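Local coordinates for protein ORF99 (PDB 3DF6) that is of unknown function but belongs to a family of archaeal virus proteins that includes AcrID1, so it may act as an anti-CRISPR inhibitor, at residues S66-M70 and D95-E99; F17-K23 and M70-F74; M27-L33 and K84-I90. The protein carries 2 engineered substitutions. All blocks are in the same frame, centred on the assembly; numbering follows the deposited sequence.

Contact 1 of 3, residues S66-M70 and D95-E99; sequences SENAM and DWVRE. Engineered in segment 66-70: M70 (natural residue Ile). With CA (calcium ion), chain H; CA (calcium ion), chain I.
M70 and D95 form an antiparallel hydrogen-bonded pair: M70 N donates to D95 O at 2.8 Å, and D95 N to M70 O. A69 and W96 make the adjoining non-hydrogen-bonded pair, and V97 N then reaches N68 O at 2.7 Å, extending the pairing by one bond past the regular strands. This is the open end of the hairpin of strands 69-80 and 84-96, and here the side chain of N68 touches both W96 and V97 and reaches a calcium ion. Its CB sits over the face of the W96 six-membered ring, 3.4 Å from the centroid, as a CH-pi contact. The amide beyond, directed by a CG that stands anti to the carbonyl carbon (chi1 -66°), is stacked on the indole with its plane inclined by 25°. ND2 donates to V97 O at 2.9 Å, while OD1 binds the calcium ion at 2.4 Å, which four waters also bind. The C-terminal carboxylate of E99 meets a second calcium ion through both O and OXT. On the face of the sheet that carries D95, the engineered selenomethionine M70 lies alongside D95 and bends at its end; its CE packs tightly against V97 CG2 at 3.5 Å. D95 OD2, close to that methyl, has its salt bridge with K72.

Contact 2 of 3, residues F17-K23 and M70-F74; sequences FLEDRIK and MKKLF. Engineered in segment 70-74: M70 (natural residue Ile).
L18 and K71 make the closest backbone approach, 6.5 Å between their CA atoms, where the last turn of helix 3-18 passes over strand 69-80. The lysine carries most of the contact. From the strand its CB touches L18 CD2 at 3.8 Å; the chain then bends at chi2 (-83°) and runs out extended under the helix end. On the way CD lies over one face of the F17 ring, offset toward the rim and 3.7 Å from the centroid, in a CH-pi contact. Ring and lysine approach from opposite directions, and F17 also meets F25 edge-to-face. Beyond the ring, K71 NZ arrives among acceptors: it forms a salt bridge with D20 OD1 at 2.7 Å, coming from the anti side and 28° out of the carboxylate plane, and a weak hydrogen bond to F17 O. N94 OD1 is a further partner, so several bonds fix the ammonium group where the helix dipole would favour a positive charge. D20 is steadied from its own side as well, since K23 NZ donates to D20 O at 2.6 Å, nearly straight down the carbonyl. D20, the first residue to leave helical geometry, has a positive phi, and two bonds back into the last turn make a Schellman motif, here joined to the antiparallel sheet by a salt-bridge network of D20, K23 and K71, the K23 link to the carboxylate being long.

Contact 3 of 3, residues M27-L33 and K84-I90; sequences MKLNTTL and KYTVLSI. Engineered in segment 27-33: M27 (natural residue Leu).
T32 and T86 face each other as a non-hydrogen-bonded pair in two neighbouring strands of the antiparallel sheet, where segments 27-33 and 84-90 run antiparallel, 176° apart. The pairing is interrupted by a beta bulge: the register shifts by one residue between K28 and T31. T32 illustrates how a short branched side chain spans such a pair. Its CB lies 3.8 Å from T86 OG1. One branch, OG1, is set beside the backbone N (chi1 -61°) and forms a hydrogen bond of 2.8 Å with T86 OG1, whose other partner is Q80. The other branch, CG2, anti to the backbone N, meets K84 CB at 3.7 Å, the two side chains crossing at about a right angle. The hydroxyl pair thus joins the strands on the side where N30 OD1 also comes near the T86 methyl.

The face that carries M27, V87, L33 and I90 is largely apolar. L33 CD1 rests against V87 CG2, the engineered selenomethionine M27 lies side by side with I90, and L29 reaches the same isoleucine obliquely, CD1 to CD1 at 3.7 Å. Helix 3-18 covers M27, L29 and L33, while T31 turns its hydroxyl to H7. L33 O lies at the edge of the Y85 ring, in its plane, and the ring stacks on F38. Beyond strand 25-34 the sheet continues into the second subunit, which pairs with M27, K28 and L29.

Among the backbone bonds, L33 N meets Y85 O at 2.7 Å. At the bulge L29 N, 2.8 Å from L88 O, donates from above the carbonyl plane, 54° out of it.

In the fold
From the N terminus, helix 3-18 ends in segment 17-23, which passes through the short strand 22-23 before strand 25-34, so the first halves of contacts 2 and 3 come in quick succession. Their partners appear much later: contact 2 closes at 70-74 and contact 3 at 84-90, so the two loops cross. Contact 1 opens just before 70-74, shares M70 with contact 2, and closes at the C terminus; its loop crosses that of contact 3 also. Contact 1 joins the open end of the last hairpin, contact 2 joins the helix end to strand 69-80, and contact 3 adds strand 25-34 to strand 84-96. L73 packing on I90 connects contacts 2 and 3; K72 and D95 link contacts 1 and 2.

Contact 1 of 3, residues S66-M70 and D95-E99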
loop_
_atom_site.group_PDB
_atom_site.type_symbol
_atom_site.label_atom_id
_atom_site.label_comp_id
_atom_site.label_asym_id
_atom_site.label_seq_id
_atom_site.Cartn_x
_atom_site.Cartn_y
_atom_site.Cartn_z
ATOM N N SER C 66 13.244 -4.041 -16.023
ATOM C CA SER C 66 13.726 -3.226 -17.108
ATOM C C SER C 66 15.197 -3.522 -17.067
ATOM O O SER C 66 15.621 -4.419 -16.312
ATOM C CB SER C 66 13.462 -1.748 -16.848
ATOM O OG SER C 66 12.056 -1.483 -16.817
ATOM N N GLU C 67 15.977 -2.811 -17.866
ATOM C CA GLU C 67 17.363 -3.215 -18.060
ATOM C C GLU C 67 18.202 -3.452 -16.766
ATOM O O GLU C 67 18.753 -4.556 -16.592
ATOM C CB GLU C 67 18.068 -2.306 -19.077
ATOM C CG GLU C 67 17.667 -0.843 -19.030
ATOM C CD GLU C 67 18.143 -0.074 -20.255
ATOM O OE1 GLU C 67 18.994 -0.599 -21.016
ATOM O OE2 GLU C 67 17.670 1.065 -20.454
ATOM N N ASN C 68 18.308 -2.483 -15.888
ATOM C CA ASN C 68 18.994 -2.676 -14.601
ATOM C C ASN C 68 18.020 -2.690 -13.416
ATOM O O ASN C 68 18.414 -2.866 -12.273
ATOM C CB ASN C 68 20.072 -1.611 -14.350
ATOM C CG ASN C 68 21.224 -1.689 -15.321
ATOM O OD1 ASN C 68 21.456 -0.747 -16.059
ATOM N ND2 ASN C 68 21.960 -2.795 -15.309
ATOM N N ALA C 69 16.742 -2.525 -13.686
ATOM C CA ALA C 69 15.767 -2.392 -12.624
ATOM C C ALA C 69 15.199 -3.762 -12.290
ATOM O O ALA C 69 14.919 -4.569 -13.172
ATOM C CB ALA C 69 14.674 -1.436 -13.035
HETATM N N MSE C 70 15.074 -4.021 -11.004
HETATM C CA MSE C 70 14.428 -5.210 -10.505
HETATM C C MSE C 70 13.343 -4.812 -9.507
HETATM O O MSE C 70 13.515 -3.878 -8.738
HETATM C CB MSE C 70 15.478 -6.095 -9.852
HETATM C CG MSE C 70 14.939 -6.950 -8.786
HETATM SE SE MSE C 70 16.164 -8.348 -8.453
HETATM C CE MSE C 70 17.114 -7.634 -6.938
ATOM N N ASP C 95 15.069 -2.223 -6.892
ATOM C CA ASP C 95 16.500 -2.421 -6.741
ATOM C C ASP C 95 17.163 -2.266 -8.110
ATOM O O ASP C 95 16.613 -2.698 -9.136
ATOM C CB ASP C 95 16.757 -3.823 -6.185
ATOM C CG ASP C 95 18.196 -4.033 -5.657
ATOM O OD1 ASP C 95 18.981 -3.065 -5.498
ATOM O OD2 ASP C 95 18.538 -5.212 -5.391
ATOM N N TRP C 96 18.337 -1.640 -8.113
ATOM C CA TRP C 96 19.189 -1.582 -9.288
ATOM C C TRP C 96 20.094 -2.788 -9.240
ATOM O O TRP C 96 20.734 -3.071 -8.218
ATOM C CB TRP C 96 20.054 -0.322 -9.285
ATOM C CG TRP C 96 21.016 -0.227 -10.448
ATOM C CD1 TRP C 96 22.220 -0.878 -10.594
ATOM C CD2 TRP C 96 20.864 0.589 -11.608
ATOM N NE1 TRP C 96 22.817 -0.518 -11.776
ATOM C CE2 TRP C 96 22.006 0.379 -12.422
ATOM C CE3 TRP C 96 19.867 1.476 -12.049
ATOM C CZ2 TRP C 96 22.187 1.035 -13.644
ATOM C CZ3 TRP C 96 20.048 2.118 -13.278
ATOM C CH2 TRP C 96 21.199 1.888 -14.055
ATOM N N VAL C 97 20.183 -3.476 -10.366
ATOM C CA VAL C 97 20.928 -4.705 -10.431
ATOM C C VAL C 97 21.804 -4.688 -11.694
ATOM O O VAL C 97 21.492 -3.989 -12.673
ATOM C CB VAL C 97 19.959 -5.913 -10.363
ATOM C CG1 VAL C 97 20.709 -7.210 -10.277
ATOM C CG2 VAL C 97 19.104 -5.795 -9.126
ATOM N N ARG C 98 22.912 -5.422 -11.649
ATOM C CA ARG C 98 23.773 -5.555 -12.810
ATOM C C ARG C 98 23.025 -6.400 -13.859
ATOM O O ARG C 98 22.444 -7.440 -13.516
ATOM C CB ARG C 98 25.061 -6.254 -12.404
ATOM C CG ARG C 98 25.995 -6.516 -13.543
ATOM C CD ARG C 98 27.372 -6.858 -13.054
ATOM N NE ARG C 98 28.349 -6.796 -14.126
ATOM C CZ ARG C 98 29.666 -6.817 -13.948
ATOM N NH1 ARG C 98 30.181 -6.906 -12.733
ATOM N NH2 ARG C 98 30.467 -6.765 -14.983
ATOM N N GLU C 99 23.019 -5.950 -15.111
ATOM C CA GLU C 99 22.392 -6.740 -16.182
ATOM C C GLU C 99 23.201 -7.976 -16.507
ATOM O O GLU C 99 24.432 -8.022 -16.326
ATOM C CB GLU C 99 22.232 -5.920 -17.454
ATOM C CG GLU C 99 21.167 -4.862 -17.305
ATOM C CD GLU C 99 21.042 -3.972 -18.518
ATOM O OE1 GLU C 99 21.823 -4.109 -19.476
ATOM O OE2 GLU C 99 20.158 -3.114 -18.521
ATOM O OXT GLU C 99 22.611 -8.966 -16.961
HETATM CA CA CA H . 22.659 -0.569 -18.094
HETATM CA CA CA I . 24.774 -10.489 -16.583
HETATM O O HOH W 1 23.637 -2.862 -18.430
HETATM O O HOH W 2 24.293 -0.115 -19.711
HETATM O O HOH W 3 20.932 -1.316 -19.919
HETATM O O HOH W 4 21.195 1.166 -17.970
#

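Contact 2 of 3, residues F17-K23 and M70-F74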
loop_
_atom_site.group_PDB
_atom_site.type_symbol
_atom_site.label_atom_id
_atom_site.label_comp_id
_atom_site.label_asym_id
_atom_site.label_seq_id
_atom_site.Cartn_x
_atom_site.Cartn_y
_atom_site.Cartn_z
ATOM N N PHE C 17 2.389 -2.090 -8.650
ATOM C CA PHE C 17 3.765 -2.037 -8.199
ATOM C C PHE C 17 4.703 -2.576 -9.281
ATOM O O PHE C 17 5.692 -1.914 -9.630
ATOM C CB PHE C 17 3.938 -2.786 -6.857
ATOM C CG PHE C 17 5.373 -3.114 -6.527
ATOM C CD1 PHE C 17 6.275 -2.098 -6.201
ATOM C CD2 PHE C 17 5.823 -4.432 -6.576
ATOM C CE1 PHE C 17 7.617 -2.380 -5.917
ATOM C CE2 PHE C 17 7.169 -4.741 -6.282
ATOM C CZ PHE C 17 8.069 -3.712 -5.967
ATOM N N LEU C 18 4.385 -3.749 -9.840
ATOM C CA LEU C 18 5.182 -4.288 -10.936
ATOM C C LEU C 18 5.213 -3.380 -12.200
ATOM O O LEU C 18 6.260 -3.293 -12.874
ATOM C CB LEU C 18 4.810 -5.766 -11.253
ATOM C CG LEU C 18 4.906 -6.746 -10.054
ATOM C CD1 LEU C 18 4.307 -8.133 -10.409
ATOM C CD2 LEU C 18 6.329 -6.886 -9.499
ATOM N N GLU C 19 4.096 -2.698 -12.489
ATOM C CA GLU C 19 4.007 -1.658 -13.545
ATOM C C GLU C 19 4.804 -0.386 -13.256
ATOM O O GLU C 19 5.006 0.446 -14.158
ATOM C CB GLU C 19 2.556 -1.227 -13.730
ATOM C CG GLU C 19 1.702 -2.225 -14.430
ATOM C CD GLU C 19 0.262 -1.766 -14.588
ATOM O OE1 GLU C 19 -0.035 -0.558 -14.417
ATOM O OE2 GLU C 19 -0.574 -2.641 -14.894
ATOM N N ASP C 20 5.231 -0.237 -11.996
ATOM C CA ASP C 20 5.902 0.945 -11.489
ATOM C C ASP C 20 5.018 2.191 -11.415
ATOM O O ASP C 20 5.517 3.308 -11.415
ATOM C CB ASP C 20 7.192 1.248 -12.266
ATOM C CG ASP C 20 8.170 2.050 -11.448
ATOM O OD1 ASP C 20 8.292 1.796 -10.227
ATOM O OD2 ASP C 20 8.814 2.941 -12.027
ATOM N N ARG C 21 3.707 1.997 -11.356
ATOM C CA ARG C 21 2.778 3.065 -11.009
ATOM C C ARG C 21 2.846 3.270 -9.492
ATOM O O ARG C 21 2.952 4.420 -8.997
ATOM C CB ARG C 21 1.370 2.721 -11.501
ATOM C CG ARG C 21 1.333 2.453 -13.001
ATOM C CD ARG C 21 -0.022 2.772 -13.626
ATOM N NE ARG C 21 -0.346 4.194 -13.565
ATOM C CZ ARG C 21 -1.305 4.766 -14.287
ATOM N NH1 ARG C 21 -2.025 4.036 -15.132
ATOM N NH2 ARG C 21 -1.546 6.062 -14.167
ATOM N N ILE C 22 2.809 2.152 -8.755
ATOM C CA ILE C 22 3.221 2.182 -7.352
ATOM C C ILE C 22 4.722 1.904 -7.392
ATOM O O ILE C 22 5.148 0.843 -7.841
ATOM C CB ILE C 22 2.460 1.185 -6.477
ATOM C CG1 ILE C 22 0.962 1.568 -6.386
ATOM C CG2 ILE C 22 3.053 1.136 -5.061
ATOM C CD1 ILE C 22 0.068 0.403 -5.867
ATOM N N LYS C 23 5.527 2.890 -6.996
ATOM C CA LYS C 23 6.976 2.750 -7.069
ATOM C C LYS C 23 7.462 1.724 -6.031
ATOM O O LYS C 23 8.248 0.833 -6.364
ATOM C CB LYS C 23 7.663 4.088 -6.803
ATOM C CG LYS C 23 7.136 5.288 -7.615
ATOM C CD LYS C 23 7.154 5.034 -9.095
ATOM C CE LYS C 23 6.388 6.144 -9.851
ATOM N NZ LYS C 23 6.272 5.812 -11.284
HETATM N N MSE C 70 15.074 -4.021 -11.004
HETATM C CA MSE C 70 14.428 -5.210 -10.505
HETATM C C MSE C 70 13.343 -4.812 -9.507
HETATM O O MSE C 70 13.515 -3.878 -8.738
HETATM C CB MSE C 70 15.478 -6.095 -9.852
HETATM C CG MSE C 70 14.939 -6.950 -8.786
HETATM SE SE MSE C 70 16.164 -8.348 -8.453
HETATM C CE MSE C 70 17.114 -7.634 -6.938
ATOM N N LYS C 71 12.212 -5.499 -9.544
ATOM C CA LYS C 71 11.158 -5.301 -8.550
ATOM C C LYS C 71 11.238 -6.468 -7.590
ATOM O O LYS C 71 11.357 -7.620 -8.030
ATOM C CB LYS C 71 9.765 -5.258 -9.196
ATOM C CG LYS C 71 9.399 -4.018 -10.031
ATOM C CD LYS C 71 8.913 -2.879 -9.161
ATOM C CE LYS C 71 8.655 -1.597 -9.968
ATOM N NZ LYS C 71 8.253 -0.554 -8.987
ATOM N N LYS C 72 11.211 -6.178 -6.291
ATOM C CA LYS C 72 11.209 -7.240 -5.282
ATOM C C LYS C 72 9.966 -7.155 -4.416
ATOM O O LYS C 72 9.590 -6.069 -3.948
ATOM C CB LYS C 72 12.442 -7.190 -4.391
ATOM C CG LYS C 72 13.775 -7.476 -5.145
ATOM C CD LYS C 72 14.928 -7.488 -4.116
ATOM C CE LYS C 72 16.254 -7.872 -4.742
ATOM N NZ LYS C 72 17.467 -7.580 -3.854
ATOM N N LEU C 73 9.350 -8.313 -4.215
ATOM C CA LEU C 73 8.132 -8.445 -3.421
ATOM C C LEU C 73 8.369 -9.364 -2.227
ATOM O O LEU C 73 8.790 -10.508 -2.382
ATOM C CB LEU C 73 7.010 -9.024 -4.299
ATOM C CG LEU C 73 5.621 -9.034 -3.653
ATOM C CD1 LEU C 73 5.041 -7.570 -3.655
ATOM C CD2 LEU C 73 4.700 -10.027 -4.333
ATOM N N PHE C 74 8.115 -8.858 -1.025
ATOM C CA PHE C 74 8.234 -9.663 0.179
ATOM C C PHE C 74 6.833 -9.950 0.707
ATOM O O PHE C 74 6.060 -9.018 0.928
ATOM C CB PHE C 74 9.025 -8.901 1.244
ATOM C CG PHE C 74 10.425 -8.592 0.847
ATOM C CD1 PHE C 74 11.459 -9.431 1.242
ATOM C CD2 PHE C 74 10.723 -7.454 0.081
ATOM C CE1 PHE C 74 12.780 -9.158 0.890
ATOM C CE2 PHE C 74 12.045 -7.169 -0.295
ATOM C CZ PHE C 74 13.078 -8.034 0.110
#

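Contact 3 of 3, residues M27-L33 and K84-I90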
loop_
_atom_site.group_PDB
_atom_site.type_symbol
_atom_site.label_atom_id
_atom_site.label_comp_id
_atom_site.label_asym_id
_atom_site.label_seq_id
_atom_site.Cartn_x
_atom_site.Cartn_y
_atom_site.Cartn_z
HETATM N N MSE C 27 2.407 -2.958 3.311
HETATM C CA MSE C 27 1.085 -3.015 3.927
HETATM C C MSE C 27 1.138 -4.080 5.008
HETATM O O MSE C 27 1.689 -5.164 4.784
HETATM C CB MSE C 27 0.016 -3.426 2.925
HETATM C CG MSE C 27 -0.308 -2.445 1.839
HETATM SE SE MSE C 27 -1.750 -3.251 0.803
HETATM C CE MSE C 27 -0.858 -4.788 0.030
ATOM N N LYS C 28 0.582 -3.749 6.163
ATOM C CA LYS C 28 0.403 -4.696 7.240
ATOM C C LYS C 28 -1.043 -5.159 7.171
ATOM O O LYS C 28 -1.954 -4.336 6.982
ATOM C CB LYS C 28 0.705 -4.033 8.577
ATOM C CG LYS C 28 0.669 -4.973 9.773
ATOM C CD LYS C 28 1.118 -4.235 11.027
ATOM C CE LYS C 28 1.329 -5.192 12.212
ATOM N NZ LYS C 28 0.039 -5.806 12.600
ATOM N N LEU C 29 -1.231 -6.475 7.323
ATOM C CA LEU C 29 -2.485 -7.142 7.019
ATOM C C LEU C 29 -2.651 -8.472 7.740
ATOM O O LEU C 29 -1.671 -9.137 8.079
ATOM C CB LEU C 29 -2.438 -7.706 5.578
ATOM C CG LEU C 29 -2.137 -6.731 4.435
ATOM C CD1 LEU C 29 -1.605 -7.460 3.219
ATOM C CD2 LEU C 29 -3.422 -5.904 4.124
ATOM N N ASN C 30 -3.938 -8.898 7.824
ATOM C CA ASN C 30 -4.240 -10.145 8.532
ATOM C C ASN C 30 -5.430 -10.714 7.810
ATOM O O ASN C 30 -6.559 -10.603 8.262
ATOM C CB ASN C 30 -4.516 -10.007 10.025
ATOM C CG ASN C 30 -4.627 -11.343 10.733
ATOM O OD1 ASN C 30 -4.500 -12.414 10.132
ATOM N ND2 ASN C 30 -4.887 -11.282 12.027
ATOM N N THR C 31 -5.176 -11.307 6.655
ATOM C CA THR C 31 -6.258 -11.841 5.835
ATOM C C THR C 31 -5.807 -13.182 5.257
ATOM O O THR C 31 -4.608 -13.402 5.026
ATOM C CB THR C 31 -6.689 -10.786 4.740
ATOM O OG1 THR C 31 -7.859 -11.235 4.041
ATOM C CG2 THR C 31 -5.547 -10.486 3.751
ATOM N N THR C 32 -6.758 -14.090 5.053
ATOM C CA THR C 32 -6.420 -15.438 4.635
ATOM C C THR C 32 -6.822 -15.694 3.186
ATOM O O THR C 32 -8.008 -15.653 2.836
ATOM C CB THR C 32 -7.039 -16.503 5.583
ATOM O OG1 THR C 32 -6.518 -16.309 6.899
ATOM C CG2 THR C 32 -6.679 -17.925 5.116
ATOM N N LEU C 33 -5.811 -15.970 2.369
ATOM C CA LEU C 33 -5.960 -16.200 0.946
ATOM C C LEU C 33 -6.007 -17.675 0.593
ATOM O O LEU C 33 -5.189 -18.460 1.085
ATOM C CB LEU C 33 -4.776 -15.608 0.182
ATOM C CG LEU C 33 -4.772 -14.123 -0.201
ATOM C CD1 LEU C 33 -4.841 -13.227 1.033
ATOM C CD2 LEU C 33 -3.520 -13.830 -1.008
ATOM N N LYS C 84 -4.305 -22.806 2.565
ATOM C CA LYS C 84 -4.649 -21.384 2.743
ATOM C C LYS C 84 -3.439 -20.662 3.312
ATOM O O LYS C 84 -2.609 -21.276 3.976
ATOM C CB LYS C 84 -5.822 -21.204 3.718
ATOM C CG LYS C 84 -7.076 -22.032 3.425
ATOM C CD LYS C 84 -7.966 -21.445 2.328
ATOM C CE LYS C 84 -9.147 -22.405 2.072
ATOM N NZ LYS C 84 -9.794 -22.201 0.733
ATOM N N TYR C 85 -3.348 -19.352 3.062
ATOM C CA TYR C 85 -2.177 -18.570 3.428
ATOM C C TYR C 85 -2.689 -17.325 4.115
ATOM O O TYR C 85 -3.379 -16.511 3.493
ATOM C CB TYR C 85 -1.349 -18.226 2.162
ATOM C CG TYR C 85 -0.921 -19.480 1.381
ATOM C CD1 TYR C 85 0.382 -19.981 1.473
ATOM C CD2 TYR C 85 -1.840 -20.183 0.589
ATOM C CE1 TYR C 85 0.765 -21.144 0.778
ATOM C CE2 TYR C 85 -1.475 -21.353 -0.098
ATOM C CZ TYR C 85 -0.175 -21.827 0.001
ATOM O OH TYR C 85 0.177 -22.990 -0.682
ATOM N N THR C 86 -2.426 -17.213 5.416
ATOM C CA THR C 86 -2.741 -15.986 6.138
ATOM C C THR C 86 -1.605 -14.964 5.931
ATOM O O THR C 86 -0.519 -15.094 6.499
ATOM C CB THR C 86 -2.971 -16.226 7.641
ATOM O OG1 THR C 86 -4.047 -17.147 7.818
ATOM C CG2 THR C 86 -3.320 -14.927 8.353
ATOM N N VAL C 87 -1.884 -13.944 5.130
ATOM C CA VAL C 87 -0.899 -12.916 4.821
ATOM C C VAL C 87 -0.883 -11.859 5.929
ATOM O O VAL C 87 -1.932 -11.300 6.298
ATOM C CB VAL C 87 -1.157 -12.298 3.427
ATOM C CG1 VAL C 87 -0.169 -11.148 3.132
ATOM C CG2 VAL C 87 -1.062 -13.372 2.325
ATOM N N LEU C 88 0.318 -11.573 6.433
ATOM C CA LEU C 88 0.510 -10.631 7.532
ATOM C C LEU C 88 1.131 -9.321 7.079
ATOM O O LEU C 88 0.928 -8.278 7.708
ATOM C CB LEU C 88 1.367 -11.256 8.637
ATOM C CG LEU C 88 0.746 -12.541 9.212
ATOM C CD1 LEU C 88 1.806 -13.254 10.045
ATOM C CD2 LEU C 88 -0.470 -12.197 10.047
ATOM N N SER C 89 1.890 -9.393 5.993
ATOM C CA SER C 89 2.542 -8.217 5.396
ATOM C C SER C 89 2.901 -8.491 3.941
ATOM O O SER C 89 3.141 -9.657 3.562
ATOM C CB SER C 89 3.807 -7.845 6.180
ATOM O OG SER C 89 4.347 -6.615 5.710
ATOM N N ILE C 90 2.921 -7.422 3.138
ATOM C CA ILE C 90 3.393 -7.411 1.777
ATOM C C ILE C 90 4.231 -6.115 1.628
ATOM O O ILE C 90 3.807 -5.044 2.088
ATOM C CB ILE C 90 2.228 -7.409 0.727
ATOM C CG1 ILE C 90 1.259 -8.575 0.964
ATOM C CG2 ILE C 90 2.819 -7.553 -0.699
ATOM C CD1 ILE C 90 -0.031 -8.608 0.030
#